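Beta-glucuronidase (uncultured Clostridium sp., PDB 6U7J) hydrolyses beta-glucuronides as a family 2 glycoside hydrolase, and probably reactivates estrogens in the gut by removing their glucuronic acid. Local coordinates at residues W28-D33 against D51-P56; W78-F83 against R138-V143. One frame throughout, in Å; residues are numbered along the deposited sequence.

Contact 1: residues W28-D33 against D51-P56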
loop_
_atom_site.group_PDB
_atom_site.type_symbol
_atom_site.label_atom_id
_atom_site.label_comp_id
_atom_site.label_asym_id
_atom_site.label_seq_id
_atom_site.Cartn_x
_atom_site.Cartn_y
_atom_site.Cartn_z
ATOM N N TRP B 28 -32.376 -11.071 8.033
ATOM C CA TRP B 28 -33.673 -10.425 8.191
ATOM C C TRP B 28 -34.016 -9.637 6.933
ATOM O O TRP B 28 -33.159 -9.365 6.088
ATOM C CB TRP B 28 -33.676 -9.459 9.381
ATOM C CG TRP B 28 -33.466 -10.054 10.746
ATOM C CD1 TRP B 28 -32.584 -11.034 11.100
ATOM C CD2 TRP B 28 -34.154 -9.673 11.946
ATOM N NE1 TRP B 28 -32.682 -11.287 12.457
ATOM C CE2 TRP B 28 -33.636 -10.463 12.995
ATOM C CE3 TRP B 28 -35.157 -8.737 12.231
ATOM C CZ2 TRP B 28 -34.093 -10.354 14.307
ATOM C CZ3 TRP B 28 -35.603 -8.625 13.528
ATOM C CH2 TRP B 28 -35.069 -9.429 14.557
ATOM N N LYS B 29 -35.277 -9.220 6.839
ATOM C CA LYS B 29 -35.682 -8.275 5.806
ATOM C C LYS B 29 -35.526 -6.858 6.339
ATOM O O LYS B 29 -35.624 -6.619 7.544
ATOM C CB LYS B 29 -37.124 -8.522 5.357
ATOM C CG LYS B 29 -37.342 -9.901 4.746
ATOM C CD LYS B 29 -36.411 -10.075 3.548
ATOM C CE LYS B 29 -36.507 -11.458 2.908
ATOM N NZ LYS B 29 -35.846 -11.486 1.558
ATOM N N PHE B 30 -35.301 -5.915 5.425
ATOM C CA PHE B 30 -34.830 -4.595 5.816
ATOM C C PHE B 30 -35.261 -3.560 4.792
ATOM O O PHE B 30 -35.234 -3.811 3.586
ATOM C CB PHE B 30 -33.300 -4.625 5.955
ATOM C CG PHE B 30 -32.652 -3.298 6.246
ATOM C CD1 PHE B 30 -32.449 -2.356 5.236
ATOM C CD2 PHE B 30 -32.141 -3.039 7.522
ATOM C CE1 PHE B 30 -31.809 -1.151 5.510
ATOM C CE2 PHE B 30 -31.490 -1.848 7.798
ATOM C CZ PHE B 30 -31.319 -0.900 6.792
ATOM N N LYS B 31 -35.602 -2.378 5.291
ATOM C CA LYS B 31 -35.955 -1.244 4.461
ATOM C C LYS B 31 -35.664 0.017 5.258
ATOM O O LYS B 31 -35.891 0.052 6.471
ATOM C CB LYS B 31 -37.439 -1.295 4.060
ATOM C CG LYS B 31 -37.862 -0.186 3.125
ATOM C CD LYS B 31 -39.157 -0.536 2.379
ATOM C CE LYS B 31 -40.345 -0.529 3.295
ATOM N NZ LYS B 31 -41.611 -0.678 2.507
ATOM N N ARG B 32 -35.180 1.051 4.583
ATOM C CA ARG B 32 -34.991 2.333 5.239
ATOM C C ARG B 32 -36.151 3.272 4.940
ATOM O O ARG B 32 -36.866 3.118 3.950
ATOM C CB ARG B 32 -33.666 2.965 4.802
ATOM C CG ARG B 32 -33.691 3.596 3.467
ATOM C CD ARG B 32 -32.488 4.522 3.287
ATOM N NE ARG B 32 -32.183 4.653 1.871
ATOM C CZ ARG B 32 -32.559 5.673 1.107
ATOM N NH1 ARG B 32 -33.240 6.677 1.634
ATOM N NH2 ARG B 32 -32.233 5.691 -0.186
ATOM N N ASP B 33 -36.336 4.252 5.822
ATOM C CA ASP B 33 -37.246 5.359 5.538
ATOM C C ASP B 33 -36.747 6.174 4.348
ATOM O O ASP B 33 -35.550 6.471 4.241
ATOM C CB ASP B 33 -37.357 6.285 6.751
ATOM C CG ASP B 33 -38.356 5.794 7.798
ATOM O OD1 ASP B 33 -39.127 4.845 7.513
ATOM O OD2 ASP B 33 -38.364 6.371 8.911
ATOM N N ASP B 51 -40.966 -4.292 -0.475
ATOM C CA ASP B 51 -39.799 -3.700 -1.142
ATOM C C ASP B 51 -38.595 -3.645 -0.190
ATOM O O ASP B 51 -38.126 -2.582 0.223
ATOM C CB ASP B 51 -40.122 -2.305 -1.698
ATOM C CG ASP B 51 -41.429 -2.272 -2.490
ATOM O OD1 ASP B 51 -42.402 -1.647 -2.005
ATOM O OD2 ASP B 51 -41.492 -2.867 -3.593
ATOM N N VAL B 52 -38.096 -4.836 0.136
ATOM C CA VAL B 52 -37.065 -5.004 1.148
ATOM C C VAL B 52 -35.801 -5.591 0.514
ATOM O O VAL B 52 -35.814 -6.098 -0.608
ATOM C CB VAL B 52 -37.544 -5.898 2.303
ATOM C CG1 VAL B 52 -38.721 -5.261 3.005
ATOM C CG2 VAL B 52 -37.915 -7.261 1.760
ATOM N N ILE B 53 -34.705 -5.519 1.270
ATOM C CA ILE B 53 -33.475 -6.236 0.964
ATOM C C ILE B 53 -33.137 -7.125 2.161
ATOM O O ILE B 53 -33.752 -7.028 3.221
ATOM C CB ILE B 53 -32.302 -5.287 0.641
ATOM C CG1 ILE B 53 -31.983 -4.382 1.833
ATOM C CG2 ILE B 53 -32.616 -4.436 -0.585
ATOM C CD1 ILE B 53 -30.732 -3.524 1.630
ATOM N N ASP B 54 -32.150 -8.003 1.973
ATOM C CA ASP B 54 -31.619 -8.819 3.063
ATOM C C ASP B 54 -30.616 -8.039 3.901
ATOM O O ASP B 54 -29.844 -7.221 3.387
ATOM C CB ASP B 54 -30.913 -10.063 2.526
ATOM C CG ASP B 54 -31.834 -10.958 1.758
ATOM O OD1 ASP B 54 -33.037 -10.972 2.063
ATOM O OD2 ASP B 54 -31.358 -11.656 0.839
ATOM N N MET B 55 -30.601 -8.328 5.207
ATOM C CA MET B 55 -29.674 -7.683 6.104
ATOM C C MET B 55 -29.300 -8.667 7.209
ATOM O O MET B 55 -30.199 -9.250 7.833
ATOM C CB MET B 55 -30.250 -6.399 6.712
ATOM C CG MET B 55 -29.216 -5.569 7.510
ATOM S SD MET B 55 -27.893 -4.816 6.492
ATOM C CE MET B 55 -28.787 -3.914 5.247
ATOM N N PRO B 56 -28.013 -8.887 7.451
ATOM C CA PRO B 56 -27.610 -9.819 8.510
ATOM C C PRO B 56 -27.809 -9.217 9.887
ATOM O O PRO B 56 -27.759 -7.997 10.076
ATOM C CB PRO B 56 -26.116 -10.058 8.235
ATOM C CG PRO B 56 -25.662 -8.802 7.497
ATOM C CD PRO B 56 -26.866 -8.367 6.675
#
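Trp28 and Met55 form a hydrogen-bonded antiparallel pair, Trp28 N to Met55 O being 2.8 Å and nearly straight, while Ile53 N bonds to Phe30 O further along; the short strand segments 28-32 and 53-56 are strongly skewed, at 114°. On one face, Met55 packs alongside Phe30. Its CG stands anti to the backbone N (chi1 -171°), and bends at chi2 and chi3 fold the chain back until Met55 CE lies over the centre of the Phe30 ring, 3.9 Å from the centroid. Met55 SD stands farther above the same face, 4.9 Å from the Phe30 ring centroid, a Met-aromatic contact. A flexible thioether suits this place because it can mould itself to a flat ring; the beta-branched Ile53 lies alongside, its CG1 4.0 Å from Phe30 CD1. The other face is polar. A long lysine can bridge to its cross-strand neighbour: Lys29 NZ meets Asp54 OD1 in a 2.9 Å salt bridge, nearly along the C-O axis. Its chain crosses the Val52 side chain at about a right angle, Lys29 CD lying 3.7 Å from Val52 CG2. The two oxygens of Asp54 serve two lysines, OD2 pairing with Lys355 of a neighbouring subunit, and Lys31 NZ bonds to Glu50 O. Strand 20-32 is flanked on its other edge by strand 76-85, where Lys29 and Lys31 bond through their backbones to Glu80 and Trp78, and Tyr79 meets Phe30 edge-to-face.

Contact 2: residues W78-F83 against R138-V143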
loop_
_atom_site.group_PDB
_atom_site.type_symbol
_atom_site.label_atom_id
_atom_site.label_comp_id
_atom_site.label_asym_id
_atom_site.label_seq_id
_atom_site.Cartn_x
_atom_site.Cartn_y
_atom_site.Cartn_z
ATOM N N TRP B 78 -36.041 -0.188 9.170
ATOM C CA TRP B 78 -37.019 -1.194 9.559
ATOM C C TRP B 78 -36.464 -2.580 9.275
ATOM O O TRP B 78 -36.083 -2.883 8.137
ATOM C CB TRP B 78 -38.339 -0.969 8.808
ATOM C CG TRP B 78 -38.971 0.296 9.246
ATOM C CD1 TRP B 78 -38.691 1.556 8.799
ATOM C CD2 TRP B 78 -39.955 0.440 10.270
ATOM N NE1 TRP B 78 -39.452 2.481 9.479
ATOM C CE2 TRP B 78 -40.238 1.820 10.389
ATOM C CE3 TRP B 78 -40.620 -0.463 11.110
ATOM C CZ2 TRP B 78 -41.175 2.318 11.303
ATOM C CZ3 TRP B 78 -41.554 0.032 12.011
ATOM C CH2 TRP B 78 -41.825 1.411 12.096
ATOM N N TYR B 79 -36.404 -3.407 10.307
ATOM C CA TYR B 79 -36.039 -4.808 10.197
ATOM C C TYR B 79 -37.269 -5.667 10.447
ATOM O O TYR B 79 -38.143 -5.302 11.244
ATOM C CB TYR B 79 -34.999 -5.204 11.237
ATOM C CG TYR B 79 -33.579 -4.699 11.066
ATOM C CD1 TYR B 79 -32.558 -5.577 10.723
ATOM C CD2 TYR B 79 -33.246 -3.370 11.312
ATOM C CE1 TYR B 79 -31.250 -5.150 10.595
ATOM C CE2 TYR B 79 -31.925 -2.931 11.195
ATOM C CZ TYR B 79 -30.938 -3.832 10.828
ATOM O OH TYR B 79 -29.623 -3.435 10.704
ATOM N N GLU B 80 -37.299 -6.846 9.834
ATOM C CA GLU B 80 -38.396 -7.766 10.095
ATOM C C GLU B 80 -37.944 -9.199 9.885
ATOM O O GLU B 80 -37.171 -9.481 8.964
ATOM C CB GLU B 80 -39.589 -7.472 9.181
ATOM C CG GLU B 80 -40.772 -8.364 9.410
ATOM C CD GLU B 80 -42.008 -7.796 8.752
ATOM O OE1 GLU B 80 -42.729 -7.031 9.427
ATOM O OE2 GLU B 80 -42.228 -8.078 7.550
ATOM N N ARG B 81 -38.431 -10.096 10.742
ATOM C CA ARG B 81 -38.298 -11.524 10.495
ATOM C C ARG B 81 -39.435 -12.258 11.194
ATOM O O ARG B 81 -40.212 -11.675 11.953
ATOM C CB ARG B 81 -36.929 -12.055 10.946
ATOM C CG ARG B 81 -36.742 -12.144 12.451
ATOM C CD ARG B 81 -35.609 -13.083 12.812
ATOM N NE ARG B 81 -36.035 -14.480 12.733
ATOM C CZ ARG B 81 -35.210 -15.522 12.709
ATOM N NH1 ARG B 81 -33.889 -15.355 12.749
ATOM N NH2 ARG B 81 -35.710 -16.739 12.636
ATOM N N LYS B 82 -39.528 -13.553 10.920
ATOM C CA LYS B 82 -40.494 -14.424 11.562
ATOM C C LYS B 82 -39.793 -15.376 12.529
ATOM O O LYS B 82 -38.628 -15.732 12.332
ATOM C CB LYS B 82 -41.289 -15.190 10.502
ATOM C CG LYS B 82 -42.384 -14.286 9.910
ATOM C CD LYS B 82 -42.921 -14.751 8.575
ATOM C CE LYS B 82 -43.784 -13.653 7.931
ATOM N NZ LYS B 82 -42.978 -12.512 7.378
ATOM N N PHE B 83 -40.496 -15.750 13.602
ATOM C CA PHE B 83 -39.989 -16.733 14.551
ATOM C C PHE B 83 -41.124 -17.628 15.030
ATOM O O PHE B 83 -42.305 -17.302 14.901
ATOM C CB PHE B 83 -39.257 -16.078 15.745
ATOM C CG PHE B 83 -40.148 -15.358 16.724
ATOM C CD1 PHE B 83 -40.436 -14.014 16.565
ATOM C CD2 PHE B 83 -40.650 -16.013 17.850
ATOM C CE1 PHE B 83 -41.222 -13.346 17.487
ATOM C CE2 PHE B 83 -41.445 -15.348 18.760
ATOM C CZ PHE B 83 -41.722 -14.011 18.584
ATOM N N ARG B 138 -44.515 -12.675 13.766
ATOM C CA ARG B 138 -43.812 -11.676 12.972
ATOM C C ARG B 138 -43.184 -10.661 13.908
ATOM O O ARG B 138 -43.865 -10.113 14.782
ATOM C CB ARG B 138 -44.746 -10.970 11.981
ATOM C CG ARG B 138 -44.048 -9.915 11.122
ATOM C CD ARG B 138 -44.864 -9.529 9.869
ATOM N NE ARG B 138 -46.166 -8.979 10.219
ATOM C CZ ARG B 138 -46.373 -7.707 10.542
ATOM N NH1 ARG B 138 -45.362 -6.849 10.535
ATOM N NH2 ARG B 138 -47.585 -7.294 10.875
ATOM N N LEU B 139 -41.889 -10.417 13.722
ATOM C CA LEU B 139 -41.122 -9.514 14.569
ATOM C C LEU B 139 -40.618 -8.367 13.703
ATOM O O LEU B 139 -39.896 -8.596 12.724
ATOM C CB LEU B 139 -39.959 -10.255 15.246
ATOM C CG LEU B 139 -39.007 -9.390 16.079
ATOM C CD1 LEU B 139 -39.767 -8.570 17.123
ATOM C CD2 LEU B 139 -37.924 -10.241 16.746
ATOM N N THR B 140 -41.028 -7.146 14.044
ATOM C CA THR B 140 -40.650 -5.949 13.311
ATOM C C THR B 140 -39.932 -5.019 14.272
ATOM O O THR B 140 -40.439 -4.753 15.367
ATOM C CB THR B 140 -41.882 -5.245 12.705
ATOM O OG1 THR B 140 -42.741 -6.223 12.087
ATOM C CG2 THR B 140 -41.448 -4.188 11.662
ATOM N N VAL B 141 -38.754 -4.535 13.869
ATOM C CA VAL B 141 -37.911 -3.695 14.719
ATOM C C VAL B 141 -37.575 -2.420 13.962
ATOM O O VAL B 141 -36.869 -2.468 12.947
ATOM C CB VAL B 141 -36.623 -4.408 15.143
ATOM C CG1 VAL B 141 -35.754 -3.457 15.955
ATOM C CG2 VAL B 141 -36.935 -5.679 15.934
ATOM N N ALA B 142 -38.060 -1.282 14.450
ATOM C CA ALA B 142 -37.629 0.012 13.938
ATOM C C ALA B 142 -36.364 0.429 14.677
ATOM O O ALA B 142 -36.310 0.349 15.908
ATOM C CB ALA B 142 -38.709 1.081 14.110
ATOM N N VAL B 143 -35.354 0.861 13.920
ATOM C CA VAL B 143 -34.022 1.186 14.431
ATOM C C VAL B 143 -33.706 2.619 14.014
ATOM O O VAL B 143 -33.694 2.928 12.816
ATOM C CB VAL B 143 -32.955 0.214 13.893
ATOM C CG1 VAL B 143 -31.538 0.598 14.374
ATOM C CG2 VAL B 143 -33.279 -1.234 14.283
#
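Glu80 OE1 receives two donors from the facing strand: Arg138 NH1 in a salt bridge of 2.9 Å and Thr140 OG1 at 2.8 Å. The hydroxyl takes the anti lone pair, whereas the guanidinium approaches from above the carboxylate plane, presenting its own edge, with the two planes 69° apart. Extended from a CG anti to the backbone N (chi1 -179°), Glu80 reaches across to the neighbouring strand; Arg138 bends at chi3, which carries NH1 back to the same oxygen. The two donors probably stabilise the negative charge of this buried carboxylate. On the same face, Ala142 CB sits over the six-membered ring of Trp78, 3.6 Å from its centroid, a CH-pi contact in which a small methyl lets the indole lie close to the strand. Thr140 CG2 meets the edge of that indole in its plane, so threonine serves the acid with its hydroxyl and the ring with its methyl.

The opposite face, with Tyr79, Val141, Leu139 and Arg81, is mostly apolar. Val143 CG2 touches Tyr79 CD2 at 3.7 Å, and the edge of Phe83 meets Leu139 CB. Between the two faces, the backbone bonds fix the register: Tyr79 and Val141 exchange two nearly straight bonds, Arg81 and Leu139 two more bent ones. Arg81 also grips Lys82 O side-on through NE and NH2. Further out, Leu49 N holds Glu80 OE2, and Trp44 and Phe40 meet Trp78 edge-to-face. Leu139 and Val141 pack on Ile107 of strand 104-109, which borders strand 135-144. This is a regular antiparallel pair, with the Glu80-Arg138-Thr140 network beside the Trp78 indole on one face and mainly aromatic and aliphatic packing, edged by Arg81, on the other, as expected inside the beta-sandwich, jelly-roll-like sugar-binding domain of family 2 glycoside hydrolases.

In the fold
Both contacts belong to one antiparallel sheet in the sugar-binding domain, where strand 20-32 pairs with 53-57 in contact 1 and with 76-85, the first strand of contact 2. Backbone bonds between strands 20-32 and 76-85 join the two contacts, and Trp28 CE2 packs 3.3 Å from Arg81 CD; their centres lie about 10 Å apart. Contact 2 is the more buried, and its strands are nearly antiparallel; contact 1 is partly buried and strongly skewed. Their acids are used differently to match: the carboxylate in contact 2 finds its partners within the chain, whereas the one in contact 1 works partly at a subunit interface.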